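Local coordinates for cadherin-related family member 2 (Mus musculus, PDB 5CYX), which probably joins neighbouring microvilli of the epithelial brush border through calcium-dependent adhesion to CDHR5, and is represented here by its first three extracellular cadherin repeats, at residues F125-E130 with V140-E145; D248-I253 with A302-L307. One frame throughout, in Å; residues are numbered along the deposited sequence.

Both contacts belong to a chain of three cadherin repeats set end to end. Interaction 1 comes first, in the second repeat. There 125-130 takes in the end of strand 123-126 and the chain after it, and a connection of nine residues without helix or strand brings the chain back along 140-145, so the contact closes a short loop. Interaction 2 lies in the third repeat. It closes a longer excursion of 48 residues between the loop after strand 240-248 and strand 295-304. The two follow in series and neither nest nor cross. The centres of interactions 1 and 2 are 38 Å apart. Interaction 1 joins the two sheets within one repeat, while interaction 2 closes round calcium where the second and third repeats meet.

Interaction 1: F125-E130 with V140-E145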
loop_
_atom_site.group_PDB
_atom_site.type_symbol
_atom_site.label_atom_id
_atom_site.label_comp_id
_atom_site.label_asym_id
_atom_site.label_seq_id
_atom_site.Cartn_x
_atom_site.Cartn_y
_atom_site.Cartn_z
ATOM N N PHE A 125 -10.478 6.509 1.085
ATOM C CA PHE A 125 -11.246 6.668 2.302
ATOM C C PHE A 125 -10.692 5.705 3.318
ATOM O O PHE A 125 -10.197 4.593 2.944
ATOM C CB PHE A 125 -12.736 6.292 2.078
ATOM C CG PHE A 125 -13.662 6.857 3.140
ATOM C CD1 PHE A 125 -13.842 8.231 3.259
ATOM C CD2 PHE A 125 -14.329 6.009 4.050
ATOM C CE1 PHE A 125 -14.672 8.765 4.260
ATOM C CE2 PHE A 125 -15.175 6.543 5.033
ATOM C CZ PHE A 125 -15.316 7.925 5.155
ATOM N N SER A 126 -10.840 6.065 4.582
ATOM C CA SER A 126 -10.358 5.242 5.680
ATOM C C SER A 126 -11.475 4.947 6.673
ATOM O O SER A 126 -12.260 5.818 6.998
ATOM C CB SER A 126 -9.165 5.929 6.346
ATOM O OG SER A 126 -8.071 5.932 5.430
ATOM N N VAL A 127 -11.601 3.682 7.066
ATOM C CA VAL A 127 -12.488 3.309 8.160
ATOM C C VAL A 127 -11.679 2.786 9.366
ATOM O O VAL A 127 -10.515 2.377 9.238
ATOM C CB VAL A 127 -13.539 2.287 7.695
ATOM C CG1 VAL A 127 -14.491 2.949 6.696
ATOM C CG2 VAL A 127 -12.889 1.049 7.058
ATOM N N LEU A 128 -12.296 2.806 10.541
ATOM C CA LEU A 128 -11.655 2.297 11.752
ATOM C C LEU A 128 -12.631 1.430 12.521
ATOM O O LEU A 128 -13.718 1.880 12.888
ATOM C CB LEU A 128 -11.208 3.460 12.641
ATOM C CG LEU A 128 -10.377 3.066 13.865
ATOM C CD1 LEU A 128 -9.072 2.358 13.448
ATOM C CD2 LEU A 128 -10.116 4.297 14.726
ATOM N N ALA A 129 -12.241 0.185 12.780
ATOM C CA ALA A 129 -13.020 -0.635 13.702
ATOM C C ALA A 129 -12.163 -0.939 14.895
ATOM O O ALA A 129 -10.959 -1.031 14.777
ATOM C CB ALA A 129 -13.552 -1.893 13.050
ATOM N N GLU A 130 -12.798 -1.054 16.052
ATOM C CA GLU A 130 -12.075 -1.375 17.283
ATOM C C GLU A 130 -12.711 -2.599 17.881
ATOM O O GLU A 130 -13.911 -2.795 17.772
ATOM C CB GLU A 130 -12.156 -0.183 18.262
ATOM C CG GLU A 130 -11.360 0.992 17.739
ATOM C CD GLU A 130 -11.624 2.266 18.498
ATOM O OE1 GLU A 130 -12.833 2.614 18.727
ATOM O OE2 GLU A 130 -10.621 2.918 18.836
ATOM N N VAL A 140 -7.533 -6.128 14.602
ATOM C CA VAL A 140 -8.503 -5.961 13.552
ATOM C C VAL A 140 -7.903 -6.044 12.131
ATOM O O VAL A 140 -6.856 -5.472 11.861
ATOM C CB VAL A 140 -9.286 -4.651 13.758
ATOM C CG1 VAL A 140 -10.411 -4.558 12.745
ATOM C CG2 VAL A 140 -9.864 -4.624 15.175
ATOM N N GLN A 141 -8.546 -6.825 11.262
ATOM C CA GLN A 141 -8.229 -6.900 9.842
ATOM C C GLN A 141 -9.462 -6.443 9.091
ATOM O O GLN A 141 -10.585 -6.595 9.608
ATOM C CB GLN A 141 -7.914 -8.352 9.421
ATOM C CG GLN A 141 -7.021 -9.113 10.392
ATOM C CD GLN A 141 -6.306 -10.307 9.751
ATOM O OE1 GLN A 141 -5.749 -11.185 10.447
ATOM N NE2 GLN A 141 -6.276 -10.333 8.427
ATOM N N TYR A 142 -9.257 -5.899 7.893
ATOM C CA TYR A 142 -10.328 -5.405 7.041
ATOM C C TYR A 142 -10.470 -6.140 5.726
ATOM O O TYR A 142 -9.489 -6.576 5.152
ATOM C CB TYR A 142 -10.086 -3.938 6.718
ATOM C CG TYR A 142 -10.015 -3.106 7.967
ATOM C CD1 TYR A 142 -8.806 -2.945 8.653
ATOM C CD2 TYR A 142 -11.156 -2.469 8.469
ATOM C CE1 TYR A 142 -8.757 -2.187 9.821
ATOM C CE2 TYR A 142 -11.112 -1.726 9.620
ATOM C CZ TYR A 142 -9.923 -1.554 10.279
ATOM O OH TYR A 142 -9.896 -0.807 11.428
ATOM N N PHE A 143 -11.696 -6.170 5.213
ATOM C CA PHE A 143 -12.013 -6.886 3.969
ATOM C C PHE A 143 -13.042 -6.131 3.164
ATOM O O PHE A 143 -13.990 -5.573 3.738
ATOM C CB PHE A 143 -12.592 -8.279 4.245
ATOM C CG PHE A 143 -11.740 -9.095 5.090
ATOM C CD1 PHE A 143 -10.738 -9.914 4.518
ATOM C CD2 PHE A 143 -11.867 -9.034 6.463
ATOM C CE1 PHE A 143 -9.915 -10.666 5.343
ATOM C CE2 PHE A 143 -11.028 -9.761 7.290
ATOM C CZ PHE A 143 -10.043 -10.595 6.720
ATOM N N ILE A 144 -12.836 -6.109 1.847
ATOM C CA ILE A 144 -13.817 -5.633 0.911
ATOM C C ILE A 144 -14.650 -6.831 0.507
ATOM O O ILE A 144 -14.134 -7.728 -0.145
ATOM C CB ILE A 144 -13.189 -4.975 -0.336
ATOM C CG1 ILE A 144 -12.511 -3.658 0.068
ATOM C CG2 ILE A 144 -14.263 -4.696 -1.400
ATOM C CD1 ILE A 144 -11.616 -3.101 -1.018
ATOM N N GLU A 145 -15.916 -6.842 0.882
ATOM C CA GLU A 145 -16.810 -7.968 0.584
ATOM C C GLU A 145 -17.402 -7.899 -0.817
ATOM O O GLU A 145 -17.399 -8.894 -1.532
ATOM C CB GLU A 145 -17.937 -8.082 1.622
ATOM C CG GLU A 145 -17.473 -8.564 2.994
ATOM C CD GLU A 145 -16.985 -10.009 2.981
ATOM O OE1 GLU A 145 -17.840 -10.940 2.887
ATOM O OE2 GLU A 145 -15.735 -10.222 3.021
#
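The ring of Y142 reaches across to the backbone of 127-129 and lies beside the side chain of V127. The CG2 methyl of V127 sits 4.2 Å from Y142 CD2. The two side chains run past each other in opposite directions. With CG anti to its own carbonyl carbon (chi1 -59°), Y142 sends its hydroxyl to the facing chain. There A129 N donates to Y142 OH at 2.9 Å. The bond is nearly straight, 176° at the hydrogen, and the donor lies in the plane of the ring at its edge. The hydroxyl of the buried Y142 thus gains a backbone partner. L128 adds its CD1 methyl, 3.8 Å from Y142 OH.

V140 supplies the second patch. Its CG1 lies over one face of the Y142 ring, offset toward the rim, and meets A129 CB at 4.1 Å. Its CG2 methyl rests 3.8 Å from A129 O. A phenylalanine in place of Y142 would probably keep much of the apolar packing but leave the amide of A129 without its acceptor on this strand. V127 and A129 also touch F105 and strand 180-189, and I160 packs on Y142. This is packing between edge strands of the two sheets of a cadherin repeat, a Greek-key beta sandwich.

Interaction 2: D248-I253 with A302-L307; sequences DSDKGI and ATEKNL. With CA (calcium ion), chain F; CA (calcium ion), chain E.
This contact is part of the paired calcium sites between the second and third cadherin repeats, where acidic side chains from separate parts of the chain converge on the metal. E304, on strand 295-304, binds one calcium ion with both carboxylate oxygens. E304 OE1 lies 2.4 Å and E304 OE2 2.5 Å from this ion. The side chain is extended beyond CG, with chi2 at 177°, and carries the carboxylate across to the loop 248-253.

D248 meets the same calcium with one oxygen, OD1, at 2.4 Å. Its side chain crosses that of E304 at about a right angle, and the carboxylate planes are turned 51° apart. The oxygens D248 OD1 and E304 OE2 stand just 2.9 Å from each other because both are metal ligands. D250 N donates to D248 OD1 at 2.9 Å, closing an Asx turn. The amide comes from above the carboxylate plane. D248 OD2 does not bind the ion but accepts from a water that does, and also from D255 N.

D250 bridges two ions. Its OD2 binds the calcium shared with D248 and E304 at 2.2 Å, and its OD1 binds the second at 2.3 Å. L218 O and two waters complete the first site, seven ligand atoms in all. E116, D214, E215 and D217 serve the second, so through D250 the third repeat shares the second ion with the linker and, by E116, with the second repeat.

Three carboxylates gather round one ion, which lets their oxygens stand close. Without calcium their negative charges would probably repel one another, which is consistent with the calcium dependence of cadherin linkers.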
loop_
_atom_site.group_PDB
_atom_site.type_symbol
_atom_site.label_atom_id
_atom_site.label_comp_id
_atom_site.label_asym_id
_atom_site.label_seq_id
_atom_site.Cartn_x
_atom_site.Cartn_y
_atom_site.Cartn_z
ATOM N N ASP A 248 -19.623 18.237 -25.574
ATOM C CA ASP A 248 -18.584 17.819 -24.650
ATOM C C ASP A 248 -18.808 16.355 -24.266
ATOM O O ASP A 248 -19.897 15.988 -23.826
ATOM C CB ASP A 248 -18.638 18.731 -23.433
ATOM C CG ASP A 248 -17.604 18.421 -22.408
ATOM O OD1 ASP A 248 -16.711 17.599 -22.687
ATOM O OD2 ASP A 248 -17.674 19.032 -21.319
ATOM N N SER A 249 -17.773 15.518 -24.445
ATOM C CA SER A 249 -17.861 14.107 -24.074
ATOM C C SER A 249 -17.832 13.900 -22.580
ATOM O O SER A 249 -18.218 12.845 -22.097
ATOM C CB SER A 249 -16.741 13.294 -24.761
ATOM O OG SER A 249 -16.847 13.458 -26.137
ATOM N N ASP A 250 -17.393 14.921 -21.816
ATOM C CA ASP A 250 -17.463 14.845 -20.371
ATOM C C ASP A 250 -18.907 15.196 -19.959
ATOM O O ASP A 250 -19.274 16.387 -19.773
ATOM C CB ASP A 250 -16.425 15.765 -19.690
ATOM C CG ASP A 250 -14.990 15.507 -20.159
ATOM O OD1 ASP A 250 -14.407 14.538 -19.735
ATOM O OD2 ASP A 250 -14.443 16.286 -20.977
ATOM N N LYS A 251 -19.706 14.158 -19.756
ATOM C CA LYS A 251 -21.156 14.289 -19.539
ATOM C C LYS A 251 -21.500 14.788 -18.134
ATOM O O LYS A 251 -22.599 15.190 -17.909
ATOM C CB LYS A 251 -21.926 12.990 -19.827
ATOM C CG LYS A 251 -21.672 12.379 -21.197
ATOM C CD LYS A 251 -22.158 13.257 -22.335
ATOM C CE LYS A 251 -21.861 12.595 -23.669
ATOM N NZ LYS A 251 -21.953 13.561 -24.794
ATOM N N GLY A 252 -20.565 14.727 -17.206
ATOM C CA GLY A 252 -20.708 15.350 -15.913
ATOM C C GLY A 252 -20.415 16.841 -15.906
ATOM O O GLY A 252 -20.574 17.484 -14.891
ATOM N N ILE A 253 -19.964 17.356 -17.039
ATOM C CA ILE A 253 -19.549 18.711 -17.219
ATOM C C ILE A 253 -20.414 19.406 -18.245
ATOM O O ILE A 253 -20.963 20.444 -17.936
ATOM C CB ILE A 253 -18.015 18.821 -17.535
ATOM C CG1 ILE A 253 -17.203 18.390 -16.304
ATOM C CG2 ILE A 253 -17.592 20.267 -17.840
ATOM C CD1 ILE A 253 -15.732 18.023 -16.569
ATOM N N ALA A 302 -14.464 22.715 -33.443
ATOM C CA ALA A 302 -15.234 22.956 -32.239
ATOM C C ALA A 302 -14.258 22.940 -31.087
ATOM O O ALA A 302 -13.442 22.051 -30.992
ATOM C CB ALA A 302 -16.281 21.866 -32.057
ATOM N N THR A 303 -14.373 23.912 -30.197
ATOM C CA THR A 303 -13.463 24.086 -29.070
ATOM C C THR A 303 -14.311 24.345 -27.820
ATOM O O THR A 303 -15.195 25.212 -27.826
ATOM C CB THR A 303 -12.532 25.297 -29.302
ATOM O OG1 THR A 303 -11.911 25.201 -30.588
ATOM C CG2 THR A 303 -11.469 25.381 -28.255
ATOM N N GLU A 304 -14.042 23.593 -26.758
ATOM C CA GLU A 304 -14.681 23.810 -25.477
ATOM C C GLU A 304 -14.247 25.158 -24.944
ATOM O O GLU A 304 -13.184 25.658 -25.281
ATOM C CB GLU A 304 -14.366 22.684 -24.500
ATOM C CG GLU A 304 -15.012 21.374 -24.935
ATOM C CD GLU A 304 -14.687 20.174 -24.068
ATOM O OE1 GLU A 304 -14.247 20.320 -22.925
ATOM O OE2 GLU A 304 -14.950 19.045 -24.494
ATOM N N LYS A 305 -15.078 25.761 -24.120
ATOM C CA LYS A 305 -14.785 27.104 -23.647
ATOM C C LYS A 305 -13.711 27.106 -22.586
ATOM O O LYS A 305 -12.921 28.022 -22.529
ATOM C CB LYS A 305 -16.050 27.796 -23.161
ATOM C CG LYS A 305 -16.923 28.261 -24.327
ATOM C CD LYS A 305 -17.966 29.312 -23.935
ATOM C CE LYS A 305 -17.371 30.692 -23.744
ATOM N NZ LYS A 305 -18.420 31.641 -23.263
ATOM N N ASN A 306 -13.677 26.075 -21.757
ATOM C CA ASN A 306 -12.663 25.940 -20.732
ATOM C C ASN A 306 -11.569 24.975 -21.162
ATOM O O ASN A 306 -11.803 24.057 -21.962
ATOM C CB ASN A 306 -13.301 25.473 -19.426
ATOM C CG ASN A 306 -14.331 26.470 -18.920
ATOM O OD1 ASN A 306 -15.529 26.349 -19.183
ATOM N ND2 ASN A 306 -13.853 27.511 -18.280
ATOM N N LEU A 307 -10.376 25.201 -20.609
ATOM C CA LEU A 307 -9.216 24.374 -20.906
ATOM C C LEU A 307 -9.383 23.062 -20.189
ATOM O O LEU A 307 -10.030 22.993 -19.159
ATOM C CB LEU A 307 -7.907 25.064 -20.464
ATOM C CG LEU A 307 -7.600 26.432 -21.107
ATOM C CD1 LEU A 307 -6.311 26.999 -20.528
ATOM C CD2 LEU A 307 -7.522 26.370 -22.623
HETATM CA CA CA F . -14.352 17.994 -22.347
HETATM CA CA CA E . -13.767 13.408 -17.792
HETATM O O HOH W 1 -15.190 19.233 -20.349
HETATM O O HOH W 2 -14.282 11.102 -18.037
HETATM O O HOH W 3 -11.919 18.547 -21.842
#